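Side-chain contacts in ABC transporter, periplasmic substrate-binding protein (Thermotoga maritima, PDB 2HPG), which probably binds a small-molecule ligand in the periplasm and hands it to a tripartite ATP-independent (TRAP) transporter: residues Met79-Ile84 and Gln126-Lys131; Ile84-Leu89 and Gln118-Glu123; Lys148-Pro153 and Ser220-Phe225; Leu202-Val207 and Gln274-Lys279. All blocks are in the same frame, centred on the assembly; numbering follows the deposited sequence. Where two conformers were deposited one is given.

Contact 1: Met79-Ile84 and Gln126-Lys131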
loop_
_atom_site.group_PDB
_atom_site.type_symbol
_atom_site.label_atom_id
_atom_site.label_comp_id
_atom_site.label_asym_id
_atom_site.label_seq_id
_atom_site.Cartn_x
_atom_site.Cartn_y
_atom_site.Cartn_z
HETATM N N MSE A 79 11.961 -1.230 -7.131
HETATM C CA MSE A 79 12.643 -1.906 -8.232
HETATM C C MSE A 79 13.556 -0.941 -8.970
HETATM O O MSE A 79 14.486 -1.354 -9.626
HETATM C CB MSE A 79 11.647 -2.454 -9.250
HETATM C CG MSE A 79 10.779 -3.594 -8.775
HETATM SE SE MSE A 79 9.645 -4.259 -10.241
HETATM C CE MSE A 79 9.086 -5.918 -9.337
ATOM N N TYR A 80 13.261 0.353 -8.873
ATOM C CA TYR A 80 13.966 1.389 -9.619
ATOM C C TYR A 80 14.985 2.109 -8.759
ATOM O O TYR A 80 16.184 2.015 -9.041
ATOM C CB TYR A 80 12.952 2.344 -10.253
ATOM C CG TYR A 80 12.030 1.561 -11.141
ATOM C CD1 TYR A 80 12.408 1.216 -12.436
ATOM C CD2 TYR A 80 10.827 1.076 -10.658
ATOM C CE1 TYR A 80 11.594 0.455 -13.230
ATOM C CE2 TYR A 80 10.015 0.308 -11.438
ATOM C CZ TYR A 80 10.395 -0.001 -12.722
ATOM O OH TYR A 80 9.549 -0.752 -13.495
ATOM N N VAL A 81 14.528 2.797 -7.715
ATOM C CA VAL A 81 15.418 3.350 -6.691
ATOM C C VAL A 81 15.319 2.446 -5.456
ATOM O O VAL A 81 14.378 2.557 -4.679
ATOM C CB VAL A 81 15.056 4.807 -6.339
ATOM C CG1 VAL A 81 15.816 5.273 -5.077
ATOM C CG2 VAL A 81 15.346 5.734 -7.510
ATOM N N LYS A 82 16.291 1.550 -5.301
ATOM C CA LYS A 82 16.199 0.430 -4.360
ATOM C C LYS A 82 15.682 0.795 -2.975
ATOM O O LYS A 82 14.790 0.125 -2.449
ATOM C CB LYS A 82 17.549 -0.270 -4.202
ATOM C CG LYS A 82 17.610 -1.235 -3.001
ATOM C CD LYS A 82 18.972 -1.914 -2.817
ATOM C CE LYS A 82 19.778 -1.239 -1.717
ATOM N NZ LYS A 82 20.899 -2.104 -1.249
ATOM N N ASP A 83 16.253 1.842 -2.390
ATOM C CA ASP A 83 16.045 2.144 -0.985
ATOM C C ASP A 83 14.630 2.544 -0.605
ATOM O O ASP A 83 14.223 2.338 0.543
ATOM C CB ASP A 83 16.983 3.264 -0.530
ATOM C CG ASP A 83 18.407 2.810 -0.370
ATOM O OD1 ASP A 83 18.715 1.616 -0.568
ATOM O OD2 ASP A 83 19.234 3.680 -0.027
ATOM N N ILE A 84 13.886 3.131 -1.534
ATOM C CA ILE A 84 12.510 3.559 -1.236
ATOM C C ILE A 84 11.614 2.352 -0.887
ATOM O O ILE A 84 10.591 2.497 -0.215
ATOM C CB ILE A 84 11.903 4.382 -2.398
ATOM C CG1 ILE A 84 10.654 5.150 -1.933
ATOM C CG2 ILE A 84 11.581 3.500 -3.593
ATOM C CD1 ILE A 84 10.195 6.201 -2.919
ATOM N N GLN A 126 14.304 12.147 -12.071
ATOM C CA GLN A 126 15.403 12.366 -13.018
ATOM C C GLN A 126 15.842 11.103 -13.747
ATOM O O GLN A 126 15.923 11.097 -14.973
ATOM C CB GLN A 126 16.613 13.000 -12.319
ATOM C CG GLN A 126 16.336 14.398 -11.809
ATOM C CD GLN A 126 17.546 15.076 -11.151
ATOM O OE1 GLN A 126 18.524 14.422 -10.755
ATOM N NE2 GLN A 126 17.469 16.400 -11.022
ATOM N N ARG A 127 16.139 10.040 -13.012
ATOM C CA ARG A 127 16.608 8.808 -13.642
ATOM C C ARG A 127 15.513 8.020 -14.348
ATOM O O ARG A 127 15.795 7.333 -15.333
ATOM C CB ARG A 127 17.297 7.896 -12.625
ATOM C CG ARG A 127 18.629 8.439 -12.138
ATOM C CD ARG A 127 19.206 7.617 -10.984
ATOM N NE ARG A 127 19.816 6.366 -11.441
ATOM C CZ ARG A 127 21.037 6.251 -11.979
ATOM N NH1 ARG A 127 21.829 7.320 -12.166
ATOM N NH2 ARG A 127 21.476 5.047 -12.347
ATOM N N PHE A 128 14.279 8.090 -13.846
ATOM C CA PHE A 128 13.210 7.215 -14.334
ATOM C C PHE A 128 11.958 7.925 -14.840
ATOM O O PHE A 128 11.055 7.265 -15.348
ATOM C CB PHE A 128 12.823 6.201 -13.244
ATOM C CG PHE A 128 13.995 5.394 -12.722
ATOM C CD1 PHE A 128 14.406 4.229 -13.376
ATOM C CD2 PHE A 128 14.697 5.808 -11.597
ATOM C CE1 PHE A 128 15.495 3.484 -12.906
ATOM C CE2 PHE A 128 15.787 5.072 -11.122
ATOM C CZ PHE A 128 16.181 3.906 -11.776
ATOM N N GLY A 129 11.879 9.245 -14.723
ATOM C CA GLY A 129 10.695 9.966 -15.187
ATOM C C GLY A 129 9.433 9.776 -14.356
ATOM O O GLY A 129 8.330 10.121 -14.809
ATOM N N ILE A 130 9.585 9.254 -13.134
ATOM C CA ILE A 130 8.445 8.995 -12.245
ATOM C C ILE A 130 8.279 10.140 -11.259
ATOM O O ILE A 130 9.185 10.432 -10.493
ATOM C CB ILE A 130 8.640 7.702 -11.434
ATOM C CG1 ILE A 130 8.757 6.493 -12.367
ATOM C CG2 ILE A 130 7.480 7.506 -10.427
ATOM C CD1 ILE A 130 9.364 5.262 -11.698
ATOM N N LYS A 131 7.119 10.778 -11.287
ATOM C CA LYS A 131 6.766 11.800 -10.322
ATOM C C LYS A 131 5.806 11.192 -9.283
ATOM O O LYS A 131 4.724 10.701 -9.636
ATOM C CB LYS A 131 6.102 12.980 -11.039
ATOM C CG LYS A 131 5.460 14.041 -10.160
ATOM C CD LYS A 131 6.495 14.753 -9.309
ATOM C CE LYS A 131 5.845 15.710 -8.350
ATOM N NZ LYS A 131 6.864 16.428 -7.540
#

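Contact 2: Ile84-Leu89 and Gln118-Glu123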
loop_
_atom_site.group_PDB
_atom_site.type_symbol
_atom_site.label_atom_id
_atom_site.label_comp_id
_atom_site.label_asym_id
_atom_site.label_seq_id
_atom_site.Cartn_x
_atom_site.Cartn_y
_atom_site.Cartn_z
ATOM N N ILE A 84 13.886 3.131 -1.534
ATOM C CA ILE A 84 12.510 3.559 -1.236
ATOM C C ILE A 84 11.614 2.352 -0.887
ATOM O O ILE A 84 10.591 2.497 -0.215
ATOM C CB ILE A 84 11.903 4.382 -2.398
ATOM C CG1 ILE A 84 10.654 5.150 -1.933
ATOM C CG2 ILE A 84 11.581 3.500 -3.593
ATOM C CD1 ILE A 84 10.195 6.201 -2.919
ATOM N N GLY A 85 12.035 1.181 -1.354
ATOM C CA GLY A 85 11.420 -0.110 -1.065
ATOM C C GLY A 85 11.379 -0.522 0.399
ATOM O O GLY A 85 10.619 -1.422 0.768
ATOM N N VAL A 86 12.160 0.153 1.238
ATOM C CA VAL A 86 12.107 -0.069 2.678
ATOM C C VAL A 86 10.685 0.159 3.251
ATOM O O VAL A 86 10.317 -0.443 4.274
ATOM C CB VAL A 86 13.163 0.817 3.435
ATOM C CG1 VAL A 86 12.721 2.239 3.493
ATOM C CG2 VAL A 86 13.418 0.244 4.848
HETATM N N MSE A 87 9.885 0.994 2.582
HETATM C CA MSE A 87 8.545 1.334 3.083
HETATM C C MSE A 87 7.463 0.259 2.834
HETATM O O MSE A 87 6.313 0.452 3.236
HETATM C CB MSE A 87 8.102 2.682 2.531
HETATM C CG MSE A 87 9.149 3.766 2.750
HETATM SE SE MSE A 87 8.564 5.558 2.439
HETATM C CE MSE A 87 6.719 5.439 3.039
ATOM N N ASN A 88 7.832 -0.854 2.209
ATOM C CA ASN A 88 6.915 -1.999 2.012
ATOM C C ASN A 88 7.357 -3.228 2.803
ATOM O O ASN A 88 6.809 -4.333 2.644
ATOM C CB ASN A 88 6.792 -2.355 0.516
ATOM C CG ASN A 88 5.346 -2.638 0.093
ATOM O OD1 ASN A 88 4.708 -3.552 0.604
ATOM N ND2 ASN A 88 4.825 -1.826 -0.796
ATOM N N LEU A 89 8.345 -3.040 3.669
ATOM C CA LEU A 89 8.848 -4.133 4.466
ATOM C C LEU A 89 8.071 -4.278 5.785
ATOM O O LEU A 89 7.476 -3.311 6.304
ATOM C CB LEU A 89 10.368 -3.985 4.689
ATOM C CG LEU A 89 11.230 -4.405 3.500
ATOM C CD1 LEU A 89 12.693 -4.260 3.856
ATOM C CD2 LEU A 89 10.954 -5.823 3.092
ATOM N N GLN A 118 13.336 13.166 -0.023
ATOM C CA GLN A 118 13.441 14.125 -1.122
ATOM C C GLN A 118 14.504 13.703 -2.140
ATOM O O GLN A 118 14.306 13.859 -3.354
ATOM C CB GLN A 118 13.682 15.530 -0.598
ATOM C CG GLN A 118 12.409 16.154 -0.045
ATOM C CD GLN A 118 12.681 17.337 0.855
ATOM O OE1 GLN A 118 13.830 17.790 0.990
ATOM N NE2 GLN A 118 11.629 17.843 1.493
ATOM N N LYS A 119 15.604 13.133 -1.659
ATOM C CA LYS A 119 16.611 12.590 -2.554
ATOM C C LYS A 119 16.019 11.491 -3.435
ATOM O O LYS A 119 16.072 11.574 -4.659
ATOM C CB LYS A 119 17.807 12.032 -1.784
ATOM C CG LYS A 119 18.830 11.347 -2.682
ATOM C CD LYS A 119 20.035 10.848 -1.921
ATOM C CE LYS A 119 19.751 9.511 -1.250
ATOM N NZ LYS A 119 20.853 9.083 -0.328
ATOM N N TRP A 120 15.456 10.461 -2.811
ATOM C CA TRP A 120 14.911 9.315 -3.552
ATOM C C TRP A 120 13.896 9.739 -4.595
ATOM O O TRP A 120 13.843 9.148 -5.662
ATOM C CB TRP A 120 14.215 8.328 -2.606
ATOM C CG TRP A 120 15.111 7.657 -1.632
ATOM C CD1 TRP A 120 16.447 7.444 -1.761
ATOM C CD2 TRP A 120 14.727 7.061 -0.386
ATOM N NE1 TRP A 120 16.926 6.772 -0.667
ATOM C CE2 TRP A 120 15.891 6.524 0.194
ATOM C CE3 TRP A 120 13.517 6.942 0.297
ATOM C CZ2 TRP A 120 15.883 5.874 1.437
ATOM C CZ3 TRP A 120 13.500 6.297 1.525
ATOM C CH2 TRP A 120 14.678 5.764 2.079
ATOM N N LEU A 121 13.081 10.743 -4.266
ATOM C CA LEU A 121 12.020 11.203 -5.153
ATOM C C LEU A 121 12.573 11.984 -6.336
ATOM O O LEU A 121 11.971 11.999 -7.409
ATOM C CB LEU A 121 11.008 12.065 -4.397
ATOM C CG LEU A 121 10.244 11.356 -3.281
ATOM C CD1 LEU A 121 9.250 12.319 -2.619
ATOM C CD2 LEU A 121 9.562 10.089 -3.801
ATOM N N LYS A 122 13.705 12.647 -6.121
ATOM C CA LYS A 122 14.402 13.353 -7.184
ATOM C C LYS A 122 15.072 12.371 -8.134
ATOM O O LYS A 122 15.110 12.620 -9.329
ATOM C CB LYS A 122 15.457 14.285 -6.595
ATOM C CG LYS A 122 16.097 15.216 -7.606
ATOM C CD LYS A 122 16.914 16.288 -6.896
ATOM C CE LYS A 122 17.576 17.257 -7.860
ATOM N NZ LYS A 122 18.255 18.357 -7.109
ATOM N N GLU A 123 15.605 11.271 -7.597
ATOM C CA GLU A 123 16.185 10.191 -8.405
ATOM C C GLU A 123 15.130 9.465 -9.232
ATOM O O GLU A 123 15.398 9.071 -10.358
ATOM C CB GLU A 123 16.918 9.171 -7.528
ATOM C CG GLU A 123 18.133 9.746 -6.802
ATOM C CD GLU A 123 18.785 8.797 -5.783
ATOM O OE1 GLU A 123 18.321 7.646 -5.593
ATOM O OE2 GLU A 123 19.790 9.226 -5.166
#

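Contact 3: Lys148-Pro153 and Ser220-Phe225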
loop_
_atom_site.group_PDB
_atom_site.type_symbol
_atom_site.label_atom_id
_atom_site.label_comp_id
_atom_site.label_asym_id
_atom_site.label_seq_id
_atom_site.Cartn_x
_atom_site.Cartn_y
_atom_site.Cartn_z
ATOM N N LYS A 148 -5.250 -21.911 11.245
ATOM C CA LYS A 148 -4.436 -22.223 12.413
ATOM C C LYS A 148 -4.121 -20.894 13.081
ATOM O O LYS A 148 -3.686 -19.969 12.401
ATOM C CB LYS A 148 -3.148 -22.904 11.948
ATOM C CG LYS A 148 -2.127 -23.153 13.020
ATOM C CD LYS A 148 -0.827 -23.687 12.406
ATOM C CE LYS A 148 0.246 -23.821 13.446
ATOM N NZ LYS A 148 1.531 -24.284 12.833
ATOM N N PRO A 149 -4.361 -20.758 14.402
ATOM C CA PRO A 149 -4.012 -19.480 15.042
ATOM C C PRO A 149 -2.515 -19.182 14.951
ATOM O O PRO A 149 -1.722 -20.097 15.071
ATOM C CB PRO A 149 -4.381 -19.684 16.508
ATOM C CG PRO A 149 -5.019 -20.985 16.619
ATOM C CD PRO A 149 -4.959 -21.715 15.340
ATOM N N ILE A 150 -2.158 -17.914 14.756
ATOM C CA ILE A 150 -0.757 -17.498 14.650
ATOM C C ILE A 150 -0.490 -16.530 15.807
ATOM O O ILE A 150 -1.017 -15.421 15.839
ATOM C CB ILE A 150 -0.458 -16.815 13.270
ATOM C CG1 ILE A 150 -0.819 -17.735 12.092
ATOM C CG2 ILE A 150 1.000 -16.288 13.205
ATOM C CD1 ILE A 150 -0.173 -19.131 12.098
ATOM N N ARG A 151 0.292 -16.986 16.784
ATOM C CA ARG A 151 0.643 -16.185 17.960
ATOM C C ARG A 151 2.133 -15.890 18.090
ATOM O O ARG A 151 2.510 -14.955 18.791
ATOM C CB ARG A 151 0.206 -16.903 19.230
ATOM C CG ARG A 151 -1.282 -17.193 19.295
ATOM C CD ARG A 151 -1.679 -17.714 20.649
ATOM N NE ARG A 151 -3.126 -17.889 20.741
ATOM C CZ ARG A 151 -3.794 -18.955 20.316
ATOM N NH1 ARG A 151 -3.172 -19.980 19.761
ATOM N NH2 ARG A 151 -5.109 -18.993 20.460
ATOM N N LYS A 152 2.954 -16.708 17.442
ATOM C CA LYS A 152 4.416 -16.575 17.427
ATOM C C LYS A 152 4.940 -17.040 16.053
ATOM O O LYS A 152 4.256 -17.775 15.351
ATOM C CB LYS A 152 5.035 -17.452 18.519
ATOM C CG LYS A 152 4.677 -18.922 18.361
ATOM C CD LYS A 152 5.159 -19.773 19.518
ATOM C CE LYS A 152 4.482 -21.135 19.510
ATOM N NZ LYS A 152 5.505 -22.167 19.842
ATOM N N PRO A 153 6.148 -16.602 15.656
ATOM C CA PRO A 153 6.718 -16.991 14.366
ATOM C C PRO A 153 6.676 -18.484 14.054
ATOM O O PRO A 153 6.399 -18.866 12.931
ATOM C CB PRO A 153 8.166 -16.493 14.472
ATOM C CG PRO A 153 8.075 -15.311 15.330
ATOM C CD PRO A 153 7.017 -15.641 16.363
ATOM N N SER A 220 -5.355 -13.459 12.659
ATOM C CA SER A 220 -4.394 -13.242 13.731
ATOM C C SER A 220 -3.717 -11.894 13.530
ATOM O O SER A 220 -3.072 -11.657 12.494
ATOM C CB SER A 220 -3.343 -14.348 13.759
ATOM O OG SER A 220 -3.913 -15.637 13.635
ATOM N N GLU A 221 -3.876 -11.009 14.518
ATOM C CA GLU A 221 -3.575 -9.601 14.365
ATOM C C GLU A 221 -2.111 -9.247 14.602
ATOM O O GLU A 221 -1.765 -8.474 15.512
ATOM C CB GLU A 221 -4.489 -8.764 15.250
ATOM C CG GLU A 221 -5.949 -8.763 14.794
ATOM C CD GLU A 221 -6.756 -7.741 15.524
ATOM O OE1 GLU A 221 -6.320 -7.334 16.612
ATOM O OE2 GLU A 221 -7.835 -7.355 15.048
ATOM N N THR A 222 -1.264 -9.788 13.733
ATOM C CA THR A 222 0.157 -9.510 13.748
ATOM C C THR A 222 0.441 -8.095 13.270
ATOM O O THR A 222 1.477 -7.543 13.623
ATOM C CB THR A 222 0.923 -10.463 12.864
ATOM O OG1 THR A 222 0.247 -10.585 11.614
ATOM C CG2 THR A 222 1.046 -11.845 13.517
ATOM N N GLY A 223 -0.455 -7.524 12.460
ATOM C CA GLY A 223 -0.314 -6.147 11.969
ATOM C C GLY A 223 1.058 -5.911 11.325
ATOM O O GLY A 223 1.669 -4.848 11.481
ATOM N N HIS A 224 1.525 -6.916 10.601
ATOM C CA HIS A 224 2.897 -6.967 10.077
ATOM C C HIS A 224 3.186 -6.052 8.861
ATOM O O HIS A 224 4.359 -5.764 8.591
ATOM C CB HIS A 224 3.257 -8.418 9.739
ATOM C CG HIS A 224 2.302 -9.051 8.778
ATOM N ND1 HIS A 224 1.216 -9.792 9.186
ATOM C CD2 HIS A 224 2.231 -8.996 7.430
ATOM C CE1 HIS A 224 0.524 -10.175 8.130
ATOM N NE2 HIS A 224 1.119 -9.714 7.047
ATOM N N PHE A 225 2.153 -5.618 8.125
ATOM C CA PHE A 225 2.301 -4.576 7.104
ATOM C C PHE A 225 1.292 -3.470 7.341
ATOM O O PHE A 225 0.148 -3.728 7.713
ATOM C CB PHE A 225 2.042 -5.069 5.667
ATOM C CG PHE A 225 2.992 -6.106 5.160
ATOM C CD1 PHE A 225 4.353 -5.873 5.100
ATOM C CD2 PHE A 225 2.507 -7.283 4.649
ATOM C CE1 PHE A 225 5.195 -6.827 4.605
ATOM C CE2 PHE A 225 3.336 -8.240 4.157
ATOM C CZ PHE A 225 4.689 -8.022 4.124
#

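Contact 4: Leu202-Val207 and Gln274-Lys279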
loop_
_atom_site.group_PDB
_atom_site.type_symbol
_atom_site.label_atom_id
_atom_site.label_comp_id
_atom_site.label_asym_id
_atom_site.label_seq_id
_atom_site.Cartn_x
_atom_site.Cartn_y
_atom_site.Cartn_z
ATOM N N LEU A 202 -3.939 -10.187 4.858
ATOM C CA LEU A 202 -4.848 -9.240 4.213
ATOM C C LEU A 202 -5.439 -8.291 5.245
ATOM O O LEU A 202 -5.266 -8.471 6.434
ATOM C CB LEU A 202 -6.003 -10.001 3.532
ATOM C CG LEU A 202 -5.676 -10.896 2.330
ATOM C CD1 LEU A 202 -6.902 -11.735 1.925
ATOM C CD2 LEU A 202 -5.161 -10.123 1.110
ATOM N N THR A 203 -6.153 -7.272 4.770
ATOM C CA THR A 203 -6.977 -6.441 5.623
ATOM C C THR A 203 -8.346 -7.103 5.827
ATOM O O THR A 203 -8.695 -8.011 5.094
ATOM C CB THR A 203 -7.228 -5.111 4.949
ATOM O OG1 THR A 203 -8.017 -5.343 3.788
ATOM C CG2 THR A 203 -5.893 -4.461 4.557
ATOM N N TYR A 204 -9.109 -6.638 6.821
ATOM C CA TYR A 204 -10.438 -7.181 7.089
ATOM C C TYR A 204 -11.397 -6.913 5.914
ATOM O O TYR A 204 -12.261 -7.731 5.607
ATOM C CB TYR A 204 -11.002 -6.581 8.387
ATOM C CG TYR A 204 -10.482 -7.203 9.692
ATOM C CD1 TYR A 204 -10.999 -8.393 10.164
ATOM C CD2 TYR A 204 -9.501 -6.569 10.462
ATOM C CE1 TYR A 204 -10.595 -8.920 11.350
ATOM C CE2 TYR A 204 -9.075 -7.115 11.664
ATOM C CZ TYR A 204 -9.619 -8.302 12.089
ATOM O OH TYR A 204 -9.226 -8.908 13.271
ATOM N N ALA A 205 -11.263 -5.761 5.265
ATOM C CA ALA A 205 -12.060 -5.445 4.059
ATOM C C ALA A 205 -11.813 -6.468 2.952
ATOM O O ALA A 205 -12.750 -6.959 2.333
ATOM C CB ALA A 205 -11.730 -4.035 3.557
ATOM N N ASN A 206 -10.541 -6.780 2.702
ATOM C CA ASN A 206 -10.178 -7.780 1.685
ATOM C C ASN A 206 -10.804 -9.120 2.038
ATOM O O ASN A 206 -11.386 -9.803 1.185
ATOM C CB ASN A 206 -8.659 -8.021 1.645
ATOM C CG ASN A 206 -7.849 -6.841 1.120
ATOM O OD1 ASN A 206 -8.342 -5.982 0.382
ATOM N ND2 ASN A 206 -6.583 -6.798 1.511
ATOM N N VAL A 207 -10.653 -9.523 3.297
ATOM C CA VAL A 207 -11.167 -10.822 3.742
ATOM C C VAL A 207 -12.685 -10.844 3.625
ATOM O O VAL A 207 -13.262 -11.806 3.120
ATOM C CB VAL A 207 -10.763 -11.144 5.192
ATOM C CG1 VAL A 207 -11.498 -12.413 5.696
ATOM C CG2 VAL A 207 -9.230 -11.304 5.298
ATOM N N GLN A 274 -15.928 -6.395 12.706
ATOM C CA GLN A 274 -17.215 -6.798 13.283
ATOM C C GLN A 274 -18.004 -7.679 12.340
ATOM O O GLN A 274 -18.648 -8.653 12.787
ATOM C CB GLN A 274 -18.092 -5.578 13.644
ATOM C CG GLN A 274 -17.553 -4.637 14.693
ATOM C CD GLN A 274 -17.109 -5.302 15.972
ATOM O OE1 GLN A 274 -16.139 -6.053 15.985
ATOM N NE2 GLN A 274 -17.787 -4.990 17.076
ATOM N N LYS A 275 -18.002 -7.344 11.050
ATOM C CA LYS A 275 -18.701 -8.185 10.062
ATOM C C LYS A 275 -18.069 -9.555 9.950
ATOM O O LYS A 275 -18.763 -10.538 9.777
ATOM C CB LYS A 275 -18.722 -7.519 8.687
ATOM C CG LYS A 275 -19.672 -6.350 8.604
ATOM C CD LYS A 275 -19.466 -5.540 7.384
ATOM C CE LYS A 275 -20.734 -4.751 7.044
ATOM N NZ LYS A 275 -20.444 -3.558 6.192
ATOM N N CYS A 276 -16.747 -9.634 10.049
ATOM C CA CYS A 276 -16.050 -10.923 9.964
ATOM C C CYS A 276 -16.352 -11.806 11.175
ATOM O O CYS A 276 -16.555 -13.017 11.054
ATOM C CB CYS A 276 -14.530 -10.722 9.847
ATOM S SG CYS A 276 -13.928 -10.197 8.186
ATOM N N ILE A 277 -16.341 -11.193 12.353
ATOM C CA ILE A 277 -16.771 -11.853 13.587
ATOM C C ILE A 277 -18.188 -12.377 13.414
ATOM O O ILE A 277 -18.462 -13.535 13.691
ATOM C CB ILE A 277 -16.678 -10.900 14.802
ATOM C CG1 ILE A 277 -15.213 -10.631 15.147
ATOM C CG2 ILE A 277 -17.345 -11.508 16.042
ATOM C CD1 ILE A 277 -15.015 -9.640 16.294
ATOM N N GLU A 278 -19.069 -11.543 12.890
ATOM C CA GLU A 278 -20.445 -11.963 12.622
ATOM C C GLU A 278 -20.596 -13.069 11.562
ATOM O O GLU A 278 -21.651 -13.697 11.473
ATOM C CB GLU A 278 -21.271 -10.739 12.259
ATOM C CG GLU A 278 -21.380 -9.790 13.445
ATOM C CD GLU A 278 -21.598 -8.338 13.082
ATOM O OE1 GLU A 278 -21.708 -7.979 11.888
ATOM O OE2 GLU A 278 -21.644 -7.526 14.028
ATOM N N LYS A 279 -19.557 -13.302 10.762
ATOM C CA LYS A 279 -19.542 -14.401 9.795
ATOM C C LYS A 279 -18.822 -15.611 10.344
ATOM O O LYS A 279 -18.651 -16.597 9.647
ATOM C CB LYS A 279 -18.910 -13.953 8.467
ATOM C CG LYS A 279 -19.730 -12.936 7.728
ATOM C CD LYS A 279 -21.009 -13.575 7.168
ATOM C CE LYS A 279 -21.869 -12.555 6.458
ATOM N NZ LYS A 279 -23.004 -13.193 5.719
#

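Contact 1: Met79-Ile84 and Gln126-Lys131
Tyr80 and Phe128 form an aromatic and apolar contact where the loop following helix 74-77 meets the end of helix 115-128, just before the chain enters strand 130-146. Phe128 is the centrepiece. Over one face of its ring stands Tyr80 CB, 3.7 Å from the centroid and only 6° off the ring normal, a nearly vertical CH-pi contact. The Tyr80 ring follows on from that carbon and presents its edge to the same ring in an offset edge-to-face pair, with centroids 5.5 Å apart and planes at 69°; Tyr80 CD1 reaches Phe128 CD1 at 3.7 Å. The far rim of the phenylalanine meets two further groups: Val81 CG2 lies 3.7 Å from Phe128 CE2, and the carbonyl oxygen Tyr80 O approaches Phe128 CZ at 3.3 Å. With Val81 CG1 anti to the backbone N (chi1 169°), CG2 lies beside that N and meets the phenylalanine, while CG1 packs on Glu123. Gly129, with positive phi, lies between the helix and strand 130-146. Without the ring, as with an alanine here, Tyr80 CB and the tyrosine edge would probably lose the face they rest on, and a gap would open beside Val81. With no hydrogen bond between the two segments, the contact depends on shape and on ring contacts rather than on polar pairing.

Contact 2: Ile84-Leu89 and Gln118-Glu123
Trp120 meets Ile84 through one face of its indole, on the inner side of helix 115-128. The backbone of Ile84 lies over this face: its CA stands 4.2 Å from the centroid of the six-membered ring, 23° off the normal, in a CH-pi contact. Beside it, Ile84 CG1 touches Trp120 CE3 at 4.0 Å. Further round the ring, Val86 CG1 approaches Trp120 CH2 at 4.3 Å, so the indole spans two residues of the 3-10 segment. A serine in place of Trp120 would probably leave the Ile84 backbone without its flat support and open a gap between the 3-10 segment and the helix. One residue on, Leu121 sends CD2 to Ile84 CD1, 4.0 Å away, the two side chains crossing at about a right angle. Ile84 reaches that far because CG1 lies anti to its backbone N (chi1 -164°), with CD1 extended beyond it. Helix 308-318 completes the setting: its Leu314 touches both Trp120 and Val86, while Ala310 and Leu311 also meet Val86. The arrangement is that of a small apolar core in an alpha/beta periplasmic binding protein, in which inward residues of helix 115-128 pack on a 3-10 segment and on helix 308-318.

Contact 3: Lys148-Pro153 and Ser220-Phe225
Ile150 and Ser220 carry the close part of this contact. The serine hydroxyl accepts the backbone N-H of Ile150, with Ile150 N to Ser220 OG at 3.1 Å and an angle of 153° at the hydrogen. Its OG lies beside the serine's own backbone N, anti to the carbonyl carbon (chi1 -46°), which directs it at the loop. The rest of the serine packs closely too: Ser220 CB comes within 3.3 Å of Ile150 O and 3.8 Å of Ile150 CB. That carbonyl oxygen is buried here and has no hydrogen-bonding partner in the model, so the N-H of Ile150 is satisfied while its C=O is not. Just after the serine the chain bends in an inverse gamma turn centred on Glu221, Thr222 N bonding to Ser220 O. Here the fit is looser, as Ile150 CG2 and Thr222 CG2 are 4.5 Å apart. Thr222 instead uses its hydroxyl within its own segment, Thr222 OG1 and His224 ND1 sharing a hydrogen bond of 2.7 Å. On the solvent side, Arg151 and Lys152 start out away from residues 220-225. Around the contact, Ile284 of strand 282-284 touches Pro149 and Ser220, Phe294 of helix 291-305 meets Ile150, and strand 130-146 lies alongside through a backbone bond between Ser220 and Phe144.

Contact 4: Leu202-Val207 and Gln274-Lys279
Cys276 meets Tyr204 and Val207 through its sulfur, and the first kind of interaction is a sulfur-aromatic one. The sulfur lies at the edge of the Tyr204 ring rather than over it: Cys276 SG is 5.3 Å from the centroid, 88° off the ring normal, and 4.0 Å from Tyr204 CD1. It gets there because SG sits anti to the carbonyl carbon of its own residue (chi1 -77°), pointing from helix 243-278 to the start of helix 204-209. The second kind is apolar packing, in which Val207 CG1, one turn further along that helix, lies 4.1 Å from Cys276 SG. One sulfur thus fits between residues spaced i and i+3, an arrangement of two helices packed together in the alpha/beta fold, the short one directly following strand 199-202 and the other contributing the last turns of the long helix 243-278. Hydrogen bonding makes up the third kind and joins no residues across the two segments. Thr203 is the N-cap of helix 204-209, its OG1 accepting from Asn206 N at 3.1 Å with an angle of 164°. Glu269, earlier on the long helix, takes the N-H groups of Tyr204 and Ala205 with its carboxylate, so it joins the helices by a polar route. The phenol of Tyr204 bonds to Glu221 OE2, which also forms a salt bridge with Lys273.

Overall arrangement
Contacts 1 and 2 adjoin, with centres 8 Å apart, share Ile84, and both set the loop after helix 74-77 against helix 115-128; contact 2 is nested within the loop closed by contact 1 and is buried, whereas contact 1 is partly exposed. Both are apolar, yet one turns on paired rings and the other on an indole face under a backbone. Contacts 3 and 4, also buried, lie across the chain's centre from contact 1 and touch each other through Glu221 and Tyr204. Contact 3 alone has a hydrogen bond between its segments, while contact 4 relies on sulfur. Phe225 touches the 84-89 segment, linking contacts 2 and 3.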